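Local coordinates for protein NADPH-ferredoxin reductase FprA (Mycobacterium tuberculosis, PDB 1LQT) that transfers electrons between NADPH and ferredoxin through a bound FAD and may supply electrons to P450 systems, at residues L42-P45 against V49-G52; A124-V129 against V322-V327; G130-H135 against A159-R164. All coordinates share one frame; numbering follows the deposited sequence.

Contact 1 (L42-P45 against V49-G52). With FAD (flavin-adenine dinucleotide), chain H.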
loop_
_atom_site.group_PDB
_atom_site.type_symbol
_atom_site.label_atom_id
_atom_site.label_comp_id
_atom_site.label_asym_id
_atom_site.label_seq_id
_atom_site.Cartn_x
_atom_site.Cartn_y
_atom_site.Cartn_z
ATOM N N LEU A 42 13.333 -3.944 -2.863
ATOM C CA LEU A 42 13.039 -4.620 -4.117
ATOM C C LEU A 42 13.994 -4.156 -5.197
ATOM O O LEU A 42 14.630 -3.114 -5.082
ATOM C CB LEU A 42 11.603 -4.291 -4.554
ATOM C CG LEU A 42 10.533 -4.672 -3.546
ATOM C CD1 LEU A 42 9.169 -4.329 -4.113
ATOM C CD2 LEU A 42 10.574 -6.126 -3.153
ATOM N N PRO A 43 14.096 -4.890 -6.299
ATOM C CA PRO A 43 14.884 -4.408 -7.429
ATOM C C PRO A 43 14.290 -3.176 -8.109
ATOM O O PRO A 43 14.983 -2.489 -8.857
ATOM C CB PRO A 43 14.880 -5.609 -8.394
ATOM C CG PRO A 43 14.693 -6.769 -7.494
ATOM C CD PRO A 43 13.711 -6.301 -6.477
ATOM N N THR A 44 13.004 -2.945 -7.877
ATOM C CA THR A 44 12.234 -1.927 -8.558
ATOM C C THR A 44 11.821 -0.829 -7.588
ATOM O O THR A 44 11.437 -1.146 -6.470
ATOM C CB THR A 44 10.970 -2.547 -9.173
ATOM O OG1 THR A 44 10.170 -3.120 -8.118
ATOM C CG2 THR A 44 11.279 -3.683 -10.133
ATOM N N PRO A 45 11.839 0.423 -8.034
ATOM C CA PRO A 45 11.402 1.547 -7.207
ATOM C C PRO A 45 9.893 1.711 -7.255
ATOM O O PRO A 45 9.167 0.990 -7.948
ATOM C CB PRO A 45 12.096 2.734 -7.875
ATOM C CG PRO A 45 12.038 2.357 -9.354
ATOM C CD PRO A 45 12.300 0.880 -9.355
ATOM N N VAL A 49 3.117 2.620 -5.498
ATOM C CA VAL A 49 2.677 3.137 -6.792
ATOM C C VAL A 49 2.754 1.999 -7.824
ATOM O O VAL A 49 1.901 1.895 -8.700
ATOM C CB VAL A 49 3.477 4.371 -7.213
ATOM C CG1 VAL A 49 3.240 4.767 -8.653
ATOM C CG2 VAL A 49 3.184 5.529 -6.291
ATOM N N ARG A 50 3.792 1.196 -7.759
ATOM C CA ARG A 50 3.934 0.011 -8.585
ATOM C C ARG A 50 3.171 -1.189 -8.042
ATOM O O ARG A 50 2.411 -1.816 -8.788
ATOM C CB ARG A 50 5.418 -0.331 -8.744
ATOM C CG ARG A 50 5.673 -1.613 -9.504
ATOM C CD ARG A 50 7.119 -1.974 -9.577
ATOM N NE ARG A 50 7.353 -3.336 -9.997
ATOM C CZ ARG A 50 7.716 -3.733 -11.228
ATOM N NH1 ARG A 50 7.870 -2.865 -12.202
ATOM N NH2 ARG A 50 7.937 -5.007 -11.457
ATOM N N SER A 51 3.329 -1.510 -6.757
ATOM C CA SER A 51 2.844 -2.790 -6.256
ATOM C C SER A 51 1.497 -2.779 -5.559
ATOM O O SER A 51 0.996 -3.844 -5.238
ATOM C CB SER A 51 3.857 -3.408 -5.332
ATOM O OG SER A 51 3.913 -2.757 -4.070
ATOM N N GLY A 52 0.966 -1.594 -5.321
ATOM C CA GLY A 52 -0.277 -1.435 -4.590
ATOM C C GLY A 52 -1.431 -0.961 -5.443
ATOM O O GLY A 52 -2.424 -1.648 -5.578
HETATM P PA FAD H . 5.274 2.645 0.136
HETATM O O1A FAD H . 4.770 1.377 0.699
HETATM O O2A FAD H . 4.708 3.171 -1.131
HETATM O O5B FAD H . 6.852 2.513 -0.093
HETATM C C5B FAD H . 7.666 1.863 0.891
HETATM C C4B FAD H . 8.917 1.384 0.167
HETATM O O4B FAD H . 9.859 1.004 1.168
HETATM C C3B FAD H . 8.693 0.158 -0.725
HETATM O O3B FAD H . 9.262 0.317 -2.005
HETATM C C2B FAD H . 9.331 -0.951 0.069
HETATM O O2B FAD H . 9.763 -2.068 -0.674
HETATM C C1B FAD H . 10.472 -0.208 0.773
HETATM N N9A FAD H . 10.986 -0.867 1.966
HETATM C C8A FAD H . 10.243 -1.369 3.000
HETATM N N7A FAD H . 11.005 -1.894 3.951
HETATM C C5A FAD H . 12.299 -1.751 3.488
HETATM C C6A FAD H . 13.525 -2.124 4.043
HETATM N N6A FAD H . 13.659 -2.691 5.232
HETATM N N1A FAD H . 14.641 -1.824 3.323
HETATM C C2A FAD H . 14.519 -1.187 2.127
HETATM N N3A FAD H . 13.379 -0.799 1.542
HETATM C C4A FAD H . 12.295 -1.104 2.263
HETATM N N1 FAD H . -3.089 6.174 -3.407
HETATM C C2 FAD H . -3.585 6.918 -4.436
HETATM O O2 FAD H . -3.404 8.120 -4.488
HETATM N N3 FAD H . -4.329 6.286 -5.420
HETATM C C4 FAD H . -4.532 4.938 -5.476
HETATM O O4 FAD H . -5.181 4.424 -6.414
HETATM C C4X FAD H . -3.975 4.174 -4.444
HETATM N N5 FAD H . -4.114 2.804 -4.437
HETATM C C5X FAD H . -3.597 2.073 -3.399
HETATM C C6 FAD H . -3.757 0.709 -3.373
HETATM C C7 FAD H . -3.322 -0.063 -2.311
HETATM C C7M FAD H . -3.503 -1.556 -2.334
HETATM C C8 FAD H . -2.668 0.577 -1.251
HETATM C C8M FAD H . -2.194 -0.208 -0.059
HETATM C C9 FAD H . -2.476 1.956 -1.272
HETATM C C9A FAD H . -2.934 2.721 -2.336
HETATM N N10 FAD H . -2.773 4.110 -2.367
HETATM C C10 FAD H . -3.268 4.833 -3.424
HETATM C "C1'" FAD H . -2.029 4.840 -1.299
HETATM C "C2'" FAD H . -0.535 4.913 -1.611
HETATM O "O2'" FAD H . -0.107 3.637 -2.013
HETATM C "C3'" FAD H . 0.234 5.364 -0.354
HETATM O "O3'" FAD H . -0.169 6.670 0.044
HETATM C "C4'" FAD H . 1.747 5.501 -0.528
HETATM O "O4'" FAD H . 2.260 4.521 -1.426
HETATM C "C5'" FAD H . 2.453 5.391 0.824
HETATM O "O5'" FAD H . 3.817 5.743 0.561
HETATM P P FAD H . 5.049 5.294 1.455
HETATM O O1P FAD H . 6.215 5.922 0.794
HETATM O O2P FAD H . 4.846 5.560 2.911
HETATM O O3P FAD H . 5.122 3.714 1.344
#
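Thr-44 lies across the extended side chain of Arg-50 where the loop that follows strand 34-40 of the FAD-binding Rossmann-type domain turns into the short helix 48-51. Packing carries this contact. The methyl CG2 of Thr-44 sits over the centre of one face of the guanidinium, with CZ of Arg-50 3.7 Å from that CG2. The two side chains cross at about a right angle, and Thr-44 OG1 reaches back along the arginine to lie 3.6 Å from Arg-50 CD. Arg-50 can run past the threonine because its chain stays stretched from CG to NE, with CG anti to the backbone N (chi1 176°). That CD also lies 4.0 Å from the carbonyl oxygen of Pro-45.

No hydrogen bond or salt bridge joins the segments. Thr-44 OG1 and Arg-50 NE come within 3.4 Å, but the angle is too poor for a hydrogen bond. The charge of Arg-50 is met elsewhere, by a salt bridge from NH1 to Glu-430 of helix 420-434. Trp-423 of that helix touches Thr-44, Pro-45 and Arg-50 alike, while Leu-450 of helix 447-454 packs against Thr-44, so the C-terminal helices cover this corner. All three touching residues are buried; the methyl over one face and the salt bridge to Glu-430 together probably limit how the guanidinium can turn.

Contacts with the cofactor come from the outer ends of the two segments. The backbone N of Leu-42 is hydrogen-bonded to Glu-40, whose other carboxylate oxygen binds FAD, and Leu-42 CG approaches the adenosine ribose, 4.0 Å from FAD O2B. At the flavin end, the carbonyl oxygen of Gly-52 lies 3.4 Å from the methyl carbon C7M of FAD.

Contact 2 (A124-V129 against V322-V327). With ODP (4-oxo-nicotinamide-adenine dinucleotide phosphate), chain I.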
loop_
_atom_site.group_PDB
_atom_site.type_symbol
_atom_site.label_atom_id
_atom_site.label_comp_id
_atom_site.label_asym_id
_atom_site.label_seq_id
_atom_site.Cartn_x
_atom_site.Cartn_y
_atom_site.Cartn_z
ATOM N N ALA A 124 -4.884 -11.880 3.664
ATOM C CA ALA A 124 -5.002 -10.440 3.738
ATOM C C ALA A 124 -4.993 -9.828 2.368
ATOM O O ALA A 124 -4.417 -10.352 1.425
ATOM C CB ALA A 124 -3.860 -9.835 4.557
ATOM N N ALA A 125 -5.586 -8.661 2.260
ATOM C CA ALA A 125 -5.470 -7.899 1.051
ATOM C C ALA A 125 -4.017 -7.594 0.721
ATOM O O ALA A 125 -3.639 -7.575 -0.445
ATOM C CB ALA A 125 -6.301 -6.624 1.095
ATOM N N VAL A 126 -3.196 -7.339 1.743
ATOM C CA VAL A 126 -1.776 -7.121 1.463
ATOM C C VAL A 126 -1.235 -8.242 0.550
ATOM O O VAL A 126 -0.542 -7.996 -0.429
ATOM C CB VAL A 126 -0.960 -7.074 2.762
ATOM C CG1 VAL A 126 0.512 -6.895 2.453
ATOM C CG2 VAL A 126 -1.454 -5.930 3.643
ATOM N N ASP A 127 -1.512 -9.481 0.924
ATOM C CA ASP A 127 -0.987 -10.613 0.198
ATOM C C ASP A 127 -1.700 -10.805 -1.148
ATOM O O ASP A 127 -1.059 -11.202 -2.105
ATOM C CB ASP A 127 -1.061 -11.896 1.010
ATOM C CG ASP A 127 -0.286 -11.825 2.287
ATOM O OD1 ASP A 127 -0.610 -10.973 3.171
ATOM O OD2 ASP A 127 0.646 -12.623 2.508
ATOM N N PHE A 128 -3.004 -10.567 -1.231
ATOM C CA PHE A 128 -3.715 -10.707 -2.481
ATOM C C PHE A 128 -3.288 -9.666 -3.503
ATOM O O PHE A 128 -3.020 -9.992 -4.655
ATOM C CB PHE A 128 -5.227 -10.655 -2.224
ATOM C CG PHE A 128 -6.036 -10.930 -3.458
ATOM C CD1 PHE A 128 -5.994 -12.150 -4.069
ATOM C CD2 PHE A 128 -6.867 -9.963 -3.982
ATOM C CE1 PHE A 128 -6.738 -12.401 -5.218
ATOM C CE2 PHE A 128 -7.598 -10.233 -5.120
ATOM C CZ PHE A 128 -7.510 -11.428 -5.719
ATOM N N VAL A 129 -3.234 -8.417 -3.072
ATOM C CA VAL A 129 -2.773 -7.313 -3.879
ATOM C C VAL A 129 -1.335 -7.529 -4.324
ATOM O O VAL A 129 -0.978 -7.342 -5.492
ATOM C CB VAL A 129 -2.901 -5.983 -3.123
ATOM C CG1 VAL A 129 -2.264 -4.844 -3.915
ATOM C CG2 VAL A 129 -4.364 -5.660 -2.792
ATOM N N VAL A 322 -8.458 -4.985 6.196
ATOM C CA VAL A 322 -8.673 -4.237 7.421
ATOM C C VAL A 322 -7.474 -3.391 7.779
ATOM O O VAL A 322 -7.293 -3.004 8.933
ATOM C CB VAL A 322 -9.215 -5.093 8.566
ATOM C CG1 VAL A 322 -10.526 -5.712 8.160
ATOM C CG2 VAL A 322 -8.232 -6.182 9.019
ATOM N N GLY A 323 -6.671 -3.092 6.774
ATOM C CA GLY A 323 -5.529 -2.203 6.896
ATOM C C GLY A 323 -4.215 -2.902 6.708
ATOM O O GLY A 323 -4.043 -4.069 7.043
ATOM N N TYR A 324 -3.292 -2.152 6.130
ATOM C CA TYR A 324 -1.882 -2.530 6.101
ATOM C C TYR A 324 -1.305 -2.264 7.517
ATOM O O TYR A 324 -1.957 -1.659 8.345
ATOM C CB TYR A 324 -1.138 -1.745 5.020
ATOM C CG TYR A 324 -1.342 -2.302 3.620
ATOM C CD1 TYR A 324 -2.601 -2.547 3.067
ATOM C CD2 TYR A 324 -0.243 -2.564 2.823
ATOM C CE1 TYR A 324 -2.734 -3.086 1.791
ATOM C CE2 TYR A 324 -0.367 -3.094 1.529
ATOM C CZ TYR A 324 -1.602 -3.366 1.031
ATOM O OH TYR A 324 -1.785 -3.897 -0.218
ATOM N N ARG A 325 -0.067 -2.678 7.744
ATOM C CA ARG A 325 0.560 -2.595 9.042
ATOM C C ARG A 325 2.068 -2.540 8.887
ATOM O O ARG A 325 2.647 -3.306 8.147
ATOM C CB ARG A 325 0.151 -3.805 9.897
ATOM C CG ARG A 325 0.706 -3.811 11.288
ATOM C CD ARG A 325 0.094 -4.919 12.120
ATOM N NE ARG A 325 0.910 -5.236 13.277
ATOM C CZ ARG A 325 1.054 -4.465 14.341
ATOM N NH1 ARG A 325 0.364 -3.335 14.480
ATOM N NH2 ARG A 325 1.915 -4.840 15.276
ATOM N N GLY A 326 2.699 -1.656 9.644
ATOM C CA GLY A 326 4.144 -1.573 9.656
ATOM C C GLY A 326 4.774 -2.799 10.279
ATOM O O GLY A 326 4.162 -3.506 11.075
ATOM N N VAL A 327 6.037 -3.005 9.935
ATOM C CA VAL A 327 6.848 -4.071 10.448
ATOM C C VAL A 327 8.029 -3.424 11.174
ATOM O O VAL A 327 8.594 -2.484 10.667
ATOM C CB VAL A 327 7.345 -4.950 9.279
ATOM C CG1 VAL A 327 8.339 -5.992 9.710
ATOM C CG2 VAL A 327 6.142 -5.583 8.554
HETATM O O1X ODP I . -14.654 0.672 11.435
HETATM P P2B ODP I . -13.422 1.126 10.715
HETATM O O2X ODP I . -13.556 2.480 10.050
HETATM O O3X ODP I . -12.168 1.049 11.570
HETATM O O2B ODP I . -13.276 0.034 9.536
HETATM C C2B ODP I . -12.057 -0.175 8.830
HETATM C C3B ODP I . -12.026 0.374 7.423
HETATM O O3B ODP I . -13.281 0.170 6.789
HETATM C C1B ODP I . -11.875 -1.630 8.592
HETATM N N9A ODP I . -11.516 -2.443 9.726
HETATM C C8A ODP I . -10.425 -2.326 10.549
HETATM N N7A ODP I . -10.381 -3.289 11.450
HETATM C C5A ODP I . -11.479 -4.083 11.218
HETATM C C4A ODP I . -12.193 -3.544 10.145
HETATM N N3A ODP I . -13.328 -4.070 9.620
HETATM C C2A ODP I . -13.751 -5.184 10.242
HETATM N N1A ODP I . -13.115 -5.785 11.286
HETATM C C6A ODP I . -11.967 -5.238 11.786
HETATM N N6A ODP I . -11.347 -5.906 12.768
HETATM O O4B ODP I . -10.832 -1.672 7.635
HETATM C C4B ODP I . -10.998 -0.545 6.762
HETATM C C5B ODP I . -9.665 0.110 6.547
HETATM O O5B ODP I . -9.826 1.092 5.550
HETATM P PA ODP I . -8.645 2.132 5.282
HETATM O O1A ODP I . -9.119 3.089 4.285
HETATM O O2A ODP I . -8.102 2.661 6.550
HETATM O O3 ODP I . -7.491 1.188 4.711
HETATM P PN ODP I . -7.218 0.540 3.242
HETATM O O1N ODP I . -8.486 0.152 2.587
HETATM O O2N ODP I . -6.169 -0.467 3.507
HETATM O O5D ODP I . -6.642 1.754 2.419
HETATM C C5D ODP I . -5.375 2.334 2.828
HETATM C C4D ODP I . -5.271 3.721 2.232
HETATM O O4D ODP I . -4.989 3.686 0.838
HETATM C C1D ODP I . -5.961 4.466 0.141
HETATM C C2D ODP I . -7.120 4.524 1.044
HETATM O O2D ODP I . -8.096 5.441 0.704
HETATM C C3D ODP I . -6.546 4.537 2.411
HETATM O O3D ODP I . -6.240 5.874 2.749
HETATM N N1N ODP I . -6.116 4.052 -1.209
HETATM C C2N ODP I . -6.619 5.003 -2.126
HETATM C C3N ODP I . -7.148 4.554 -3.290
HETATM C C7N ODP I . -7.699 5.674 -4.183
HETATM N N7N ODP I . -8.234 5.283 -5.310
HETATM O O7N ODP I . -7.616 6.851 -3.765
HETATM C C4N ODP I . -7.262 3.198 -3.633
HETATM O O99 ODP I . -7.816 2.775 -4.693
HETATM C C5N ODP I . -6.753 2.232 -2.650
HETATM C C6N ODP I . -6.200 2.690 -1.433
HETATM O O HOH W 1 0.393 -5.415 -0.918
#
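Val-126 sets one methyl, CG2, over the centre of one face of the Tyr-324 ring. This CG2 stands 3.4 Å from the ring centroid and only 2° off the normal, a CH-pi contact with all six ring carbons at nearly the same distance. The valine's CG1 is anti to the backbone N (chi1 178°), which turns CG2 to the tyrosine and lets CG1 graze the ring at CE2.

The tyrosine leaves strand 324-325 with CG anti to the carbonyl carbon (chi1 -80°), and this carries the hydroxyl in against helix 125-132. There OH lies 3.6 Å from Val-126 CA and, slightly farther off, packs on Val-129 CB. A water joins the two segments, donating to the carbonyl oxygen of Val-126 at 2.8 Å and hydrogen-bonding to Tyr-324 OH at 2.7 Å.

Val-322 faces the nucleotide instead: its CG1 is 3.4 Å from C4A of the adenine of the modified NADP. Gly-323 follows with its CA 3.9 Å from the phosphate oxygen O2N of the same ligand. Tyr-324 and Val-129 also touch FAD, which places the arrangement beside both dinucleotides, at the cofactor site of a two-dinucleotide-domain flavoprotein reductase.

Contact 3 (G130-H135 against A159-R164). With ODP (4-oxo-nicotinamide-adenine dinucleotide phosphate), chain I.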
loop_
_atom_site.group_PDB
_atom_site.type_symbol
_atom_site.label_atom_id
_atom_site.label_comp_id
_atom_site.label_asym_id
_atom_site.label_seq_id
_atom_site.Cartn_x
_atom_site.Cartn_y
_atom_site.Cartn_z
ATOM N N GLY A 130 -0.467 -7.874 -3.377
ATOM C CA GLY A 130 0.905 -8.131 -3.750
ATOM C C GLY A 130 0.994 -9.198 -4.830
ATOM O O GLY A 130 1.772 -9.098 -5.768
ATOM N N TRP A 131 0.194 -10.246 -4.671
ATOM C CA TRP A 131 0.176 -11.314 -5.651
ATOM C C TRP A 131 -0.325 -10.833 -7.019
ATOM O O TRP A 131 0.330 -11.076 -8.031
ATOM C CB TRP A 131 -0.660 -12.474 -5.105
ATOM C CG TRP A 131 -0.853 -13.596 -6.053
ATOM C CD1 TRP A 131 0.032 -14.567 -6.400
ATOM C CD2 TRP A 131 -2.045 -13.883 -6.762
ATOM N NE1 TRP A 131 -0.540 -15.451 -7.280
ATOM C CE2 TRP A 131 -1.823 -15.048 -7.515
ATOM C CE3 TRP A 131 -3.295 -13.293 -6.807
ATOM C CZ2 TRP A 131 -2.819 -15.611 -8.328
ATOM C CZ3 TRP A 131 -4.272 -13.847 -7.598
ATOM C CH2 TRP A 131 -4.025 -14.973 -8.343
ATOM N N TYR A 132 -1.446 -10.123 -7.049
ATOM C CA TYR A 132 -1.952 -9.714 -8.347
ATOM C C TYR A 132 -1.133 -8.606 -8.997
ATOM O O TYR A 132 -1.214 -8.419 -10.202
ATOM C CB TYR A 132 -3.452 -9.444 -8.375
ATOM C CG TYR A 132 -4.040 -8.247 -7.660
ATOM C CD1 TYR A 132 -3.656 -6.964 -7.922
ATOM C CD2 TYR A 132 -5.068 -8.434 -6.750
ATOM C CE1 TYR A 132 -4.299 -5.875 -7.299
ATOM C CE2 TYR A 132 -5.712 -7.371 -6.151
ATOM C CZ TYR A 132 -5.338 -6.085 -6.426
ATOM O OH TYR A 132 -6.026 -5.054 -5.815
ATOM N N ASN A 133 -0.342 -7.900 -8.197
ATOM C CA ASN A 133 0.536 -6.875 -8.729
ATOM C C ASN A 133 1.991 -7.325 -8.903
ATOM O O ASN A 133 2.861 -6.501 -9.152
ATOM C CB ASN A 133 0.458 -5.578 -7.927
ATOM C CG ASN A 133 -0.651 -4.667 -8.365
ATOM O OD1 ASN A 133 -1.074 -4.693 -9.538
ATOM N ND2 ASN A 133 -1.085 -3.808 -7.461
ATOM N N ALA A 134 2.230 -8.622 -8.820
ATOM C CA ALA A 134 3.545 -9.201 -9.120
ATOM C C ALA A 134 4.634 -8.711 -8.179
ATOM O O ALA A 134 5.801 -8.626 -8.553
ATOM C CB ALA A 134 3.948 -8.981 -10.570
ATOM N N HIS A 135 4.284 -8.429 -6.928
ATOM C CA HIS A 135 5.293 -8.131 -5.924
ATOM C C HIS A 135 6.026 -9.435 -5.615
ATOM O O HIS A 135 5.393 -10.438 -5.318
ATOM C CB HIS A 135 4.592 -7.606 -4.671
ATOM C CG HIS A 135 5.516 -7.125 -3.604
ATOM N ND1 HIS A 135 6.495 -7.920 -3.048
ATOM C CD2 HIS A 135 5.588 -5.915 -3.002
ATOM C CE1 HIS A 135 7.130 -7.197 -2.150
ATOM N NE2 HIS A 135 6.591 -5.986 -2.073
ATOM N N ALA A 159 -10.504 -2.586 -0.142
ATOM C CA ALA A 159 -11.549 -3.592 -0.261
ATOM C C ALA A 159 -12.222 -3.528 -1.633
ATOM O O ALA A 159 -12.541 -4.544 -2.219
ATOM C CB ALA A 159 -12.591 -3.427 0.827
ATOM N N LEU A 160 -12.415 -2.309 -2.129
ATOM C CA LEU A 160 -12.973 -2.157 -3.465
ATOM C C LEU A 160 -12.015 -2.684 -4.509
ATOM O O LEU A 160 -12.457 -3.350 -5.438
ATOM C CB LEU A 160 -13.289 -0.706 -3.750
ATOM C CG LEU A 160 -14.290 -0.054 -2.827
ATOM C CD1 LEU A 160 -14.522 1.396 -3.246
ATOM C CD2 LEU A 160 -15.597 -0.822 -2.790
ATOM N N ASP A 161 -10.726 -2.390 -4.395
ATOM C CA ASP A 161 -9.763 -2.907 -5.357
ATOM C C ASP A 161 -9.843 -4.438 -5.404
ATOM O O ASP A 161 -9.877 -5.041 -6.474
ATOM C CB ASP A 161 -8.337 -2.515 -4.991
ATOM C CG ASP A 161 -7.958 -1.077 -5.292
ATOM O OD1 ASP A 161 -8.753 -0.335 -5.869
ATOM O OD2 ASP A 161 -6.805 -0.698 -4.980
ATOM N N VAL A 162 -9.851 -5.081 -4.235
ATOM C CA VAL A 162 -9.891 -6.532 -4.194
ATOM C C VAL A 162 -11.128 -7.045 -4.905
ATOM O O VAL A 162 -11.070 -7.960 -5.724
ATOM C CB VAL A 162 -9.841 -7.021 -2.758
ATOM C CG1 VAL A 162 -10.116 -8.489 -2.640
ATOM C CG2 VAL A 162 -8.491 -6.691 -2.110
ATOM N N ALA A 163 -12.270 -6.447 -4.597
ATOM C CA ALA A 163 -13.523 -6.905 -5.172
ATOM C C ALA A 163 -13.530 -6.697 -6.693
ATOM O O ALA A 163 -13.986 -7.547 -7.439
ATOM C CB ALA A 163 -14.659 -6.182 -4.526
ATOM N N ARG A 164 -13.015 -5.558 -7.146
ATOM C CA ARG A 164 -12.924 -5.303 -8.591
ATOM C C ARG A 164 -12.077 -6.330 -9.293
ATOM O O ARG A 164 -12.436 -6.815 -10.358
ATOM C CB ARG A 164 -12.336 -3.946 -8.915
ATOM C CG ARG A 164 -13.201 -2.771 -8.654
ATOM C CD ARG A 164 -12.851 -1.496 -9.512
ATOM N NE ARG A 164 -11.408 -1.326 -9.560
ATOM C CZ ARG A 164 -10.667 -0.986 -8.504
ATOM N NH1 ARG A 164 -11.219 -0.553 -7.390
ATOM N NH2 ARG A 164 -9.357 -1.076 -8.632
HETATM O O1X ODP I . -14.654 0.672 11.435
HETATM P P2B ODP I . -13.422 1.126 10.715
HETATM O O2X ODP I . -13.556 2.480 10.050
HETATM O O3X ODP I . -12.168 1.049 11.570
HETATM O O2B ODP I . -13.276 0.034 9.536
HETATM C C2B ODP I . -12.057 -0.175 8.830
HETATM C C3B ODP I . -12.026 0.374 7.423
HETATM O O3B ODP I . -13.281 0.170 6.789
HETATM C C1B ODP I . -11.875 -1.630 8.592
HETATM N N9A ODP I . -11.516 -2.443 9.726
HETATM C C8A ODP I . -10.425 -2.326 10.549
HETATM N N7A ODP I . -10.381 -3.289 11.450
HETATM C C5A ODP I . -11.479 -4.083 11.218
HETATM C C4A ODP I . -12.193 -3.544 10.145
HETATM N N3A ODP I . -13.328 -4.070 9.620
HETATM C C2A ODP I . -13.751 -5.184 10.242
HETATM N N1A ODP I . -13.115 -5.785 11.286
HETATM C C6A ODP I . -11.967 -5.238 11.786
HETATM N N6A ODP I . -11.347 -5.906 12.768
HETATM O O4B ODP I . -10.832 -1.672 7.635
HETATM C C4B ODP I . -10.998 -0.545 6.762
HETATM C C5B ODP I . -9.665 0.110 6.547
HETATM O O5B ODP I . -9.826 1.092 5.550
HETATM P PA ODP I . -8.645 2.132 5.282
HETATM O O1A ODP I . -9.119 3.089 4.285
HETATM O O2A ODP I . -8.102 2.661 6.550
HETATM O O3 ODP I . -7.491 1.188 4.711
HETATM P PN ODP I . -7.218 0.540 3.242
HETATM O O1N ODP I . -8.486 0.152 2.587
HETATM O O2N ODP I . -6.169 -0.467 3.507
HETATM O O5D ODP I . -6.642 1.754 2.419
HETATM C C5D ODP I . -5.375 2.334 2.828
HETATM C C4D ODP I . -5.271 3.721 2.232
HETATM O O4D ODP I . -4.989 3.686 0.838
HETATM C C1D ODP I . -5.961 4.466 0.141
HETATM C C2D ODP I . -7.120 4.524 1.044
HETATM O O2D ODP I . -8.096 5.441 0.704
HETATM C C3D ODP I . -6.546 4.537 2.411
HETATM O O3D ODP I . -6.240 5.874 2.749
HETATM N N1N ODP I . -6.116 4.052 -1.209
HETATM C C2N ODP I . -6.619 5.003 -2.126
HETATM C C3N ODP I . -7.148 4.554 -3.290
HETATM C C7N ODP I . -7.699 5.674 -4.183
HETATM N N7N ODP I . -8.234 5.283 -5.310
HETATM O O7N ODP I . -7.616 6.851 -3.765
HETATM C C4N ODP I . -7.262 3.198 -3.633
HETATM O O99 ODP I . -7.816 2.775 -4.693
HETATM C C5N ODP I . -6.753 2.232 -2.650
HETATM C C6N ODP I . -6.200 2.690 -1.433
HETATM O O HOH W 2 -4.972 -2.657 -5.665
#
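Tyr-132 reaches Asp-161 with its phenol hydroxyl. From CB, CG stands between the backbone N and the carbonyl carbon (chi1 70°), and this sends the ring out toward helix 157-167. Along the way, Phe-128, one turn earlier, meets the ring edge-to-face, Asn-133 OD1 lies at its edge in the ring plane, and Ala-182 of helix 180-186 touches the side chain. At the tip, OH comes 3.5 Å from Asp-161 CB.

The polar link passes through a water in the plane of the phenol ring. Tyr-132 OH donates to it at 2.6 Å, and the water donates to Asp-161 OD2 at 2.8 Å. The carboxylate plane is turned 65° from the ring.

Asp-161 OD1 is gripped by both terminal nitrogens of Arg-164: NH1 arrives at 2.9 Å on the anti lone pair, whereas NH2 comes from above the carboxylate plane. With both oxygens engaged, the carboxylate's rotation is probably fixed beside the ligand's 4-oxo group, whose O99 lies 3.5 Å from Asp-161 OD1.

Arg-164 NE forms a further salt bridge, with Asp-56. A Schellman motif at Ala-134 ends helix 125-132, which lies beside helix 157-167, while the latter packs Leu-160 and Ala-163 onto strands 193-197 and 265-270.

How the contacts relate
From the N terminus, contact 1 comes first and closes a short turn, joining the loop after strand 34-40 to helix 48-51 next to FAD. It is complete before the other two begin. Contact 2 then opens on helix 125-132 and closes nearly two hundred residues later at strand 324-325. Contact 3, from the end of the same helix to helix 157-167, is nested inside that long loop, and Phe-128 and Ala-125 of contact 2 pack on Val-162 of contact 3. Contact 1 touches both: Gly-52 and Ser-51 meet Val-129, and Leu-42 meets His-135. Helix 125-132 thereby ties the FAD-side turn to the NADP-binding part of the fold.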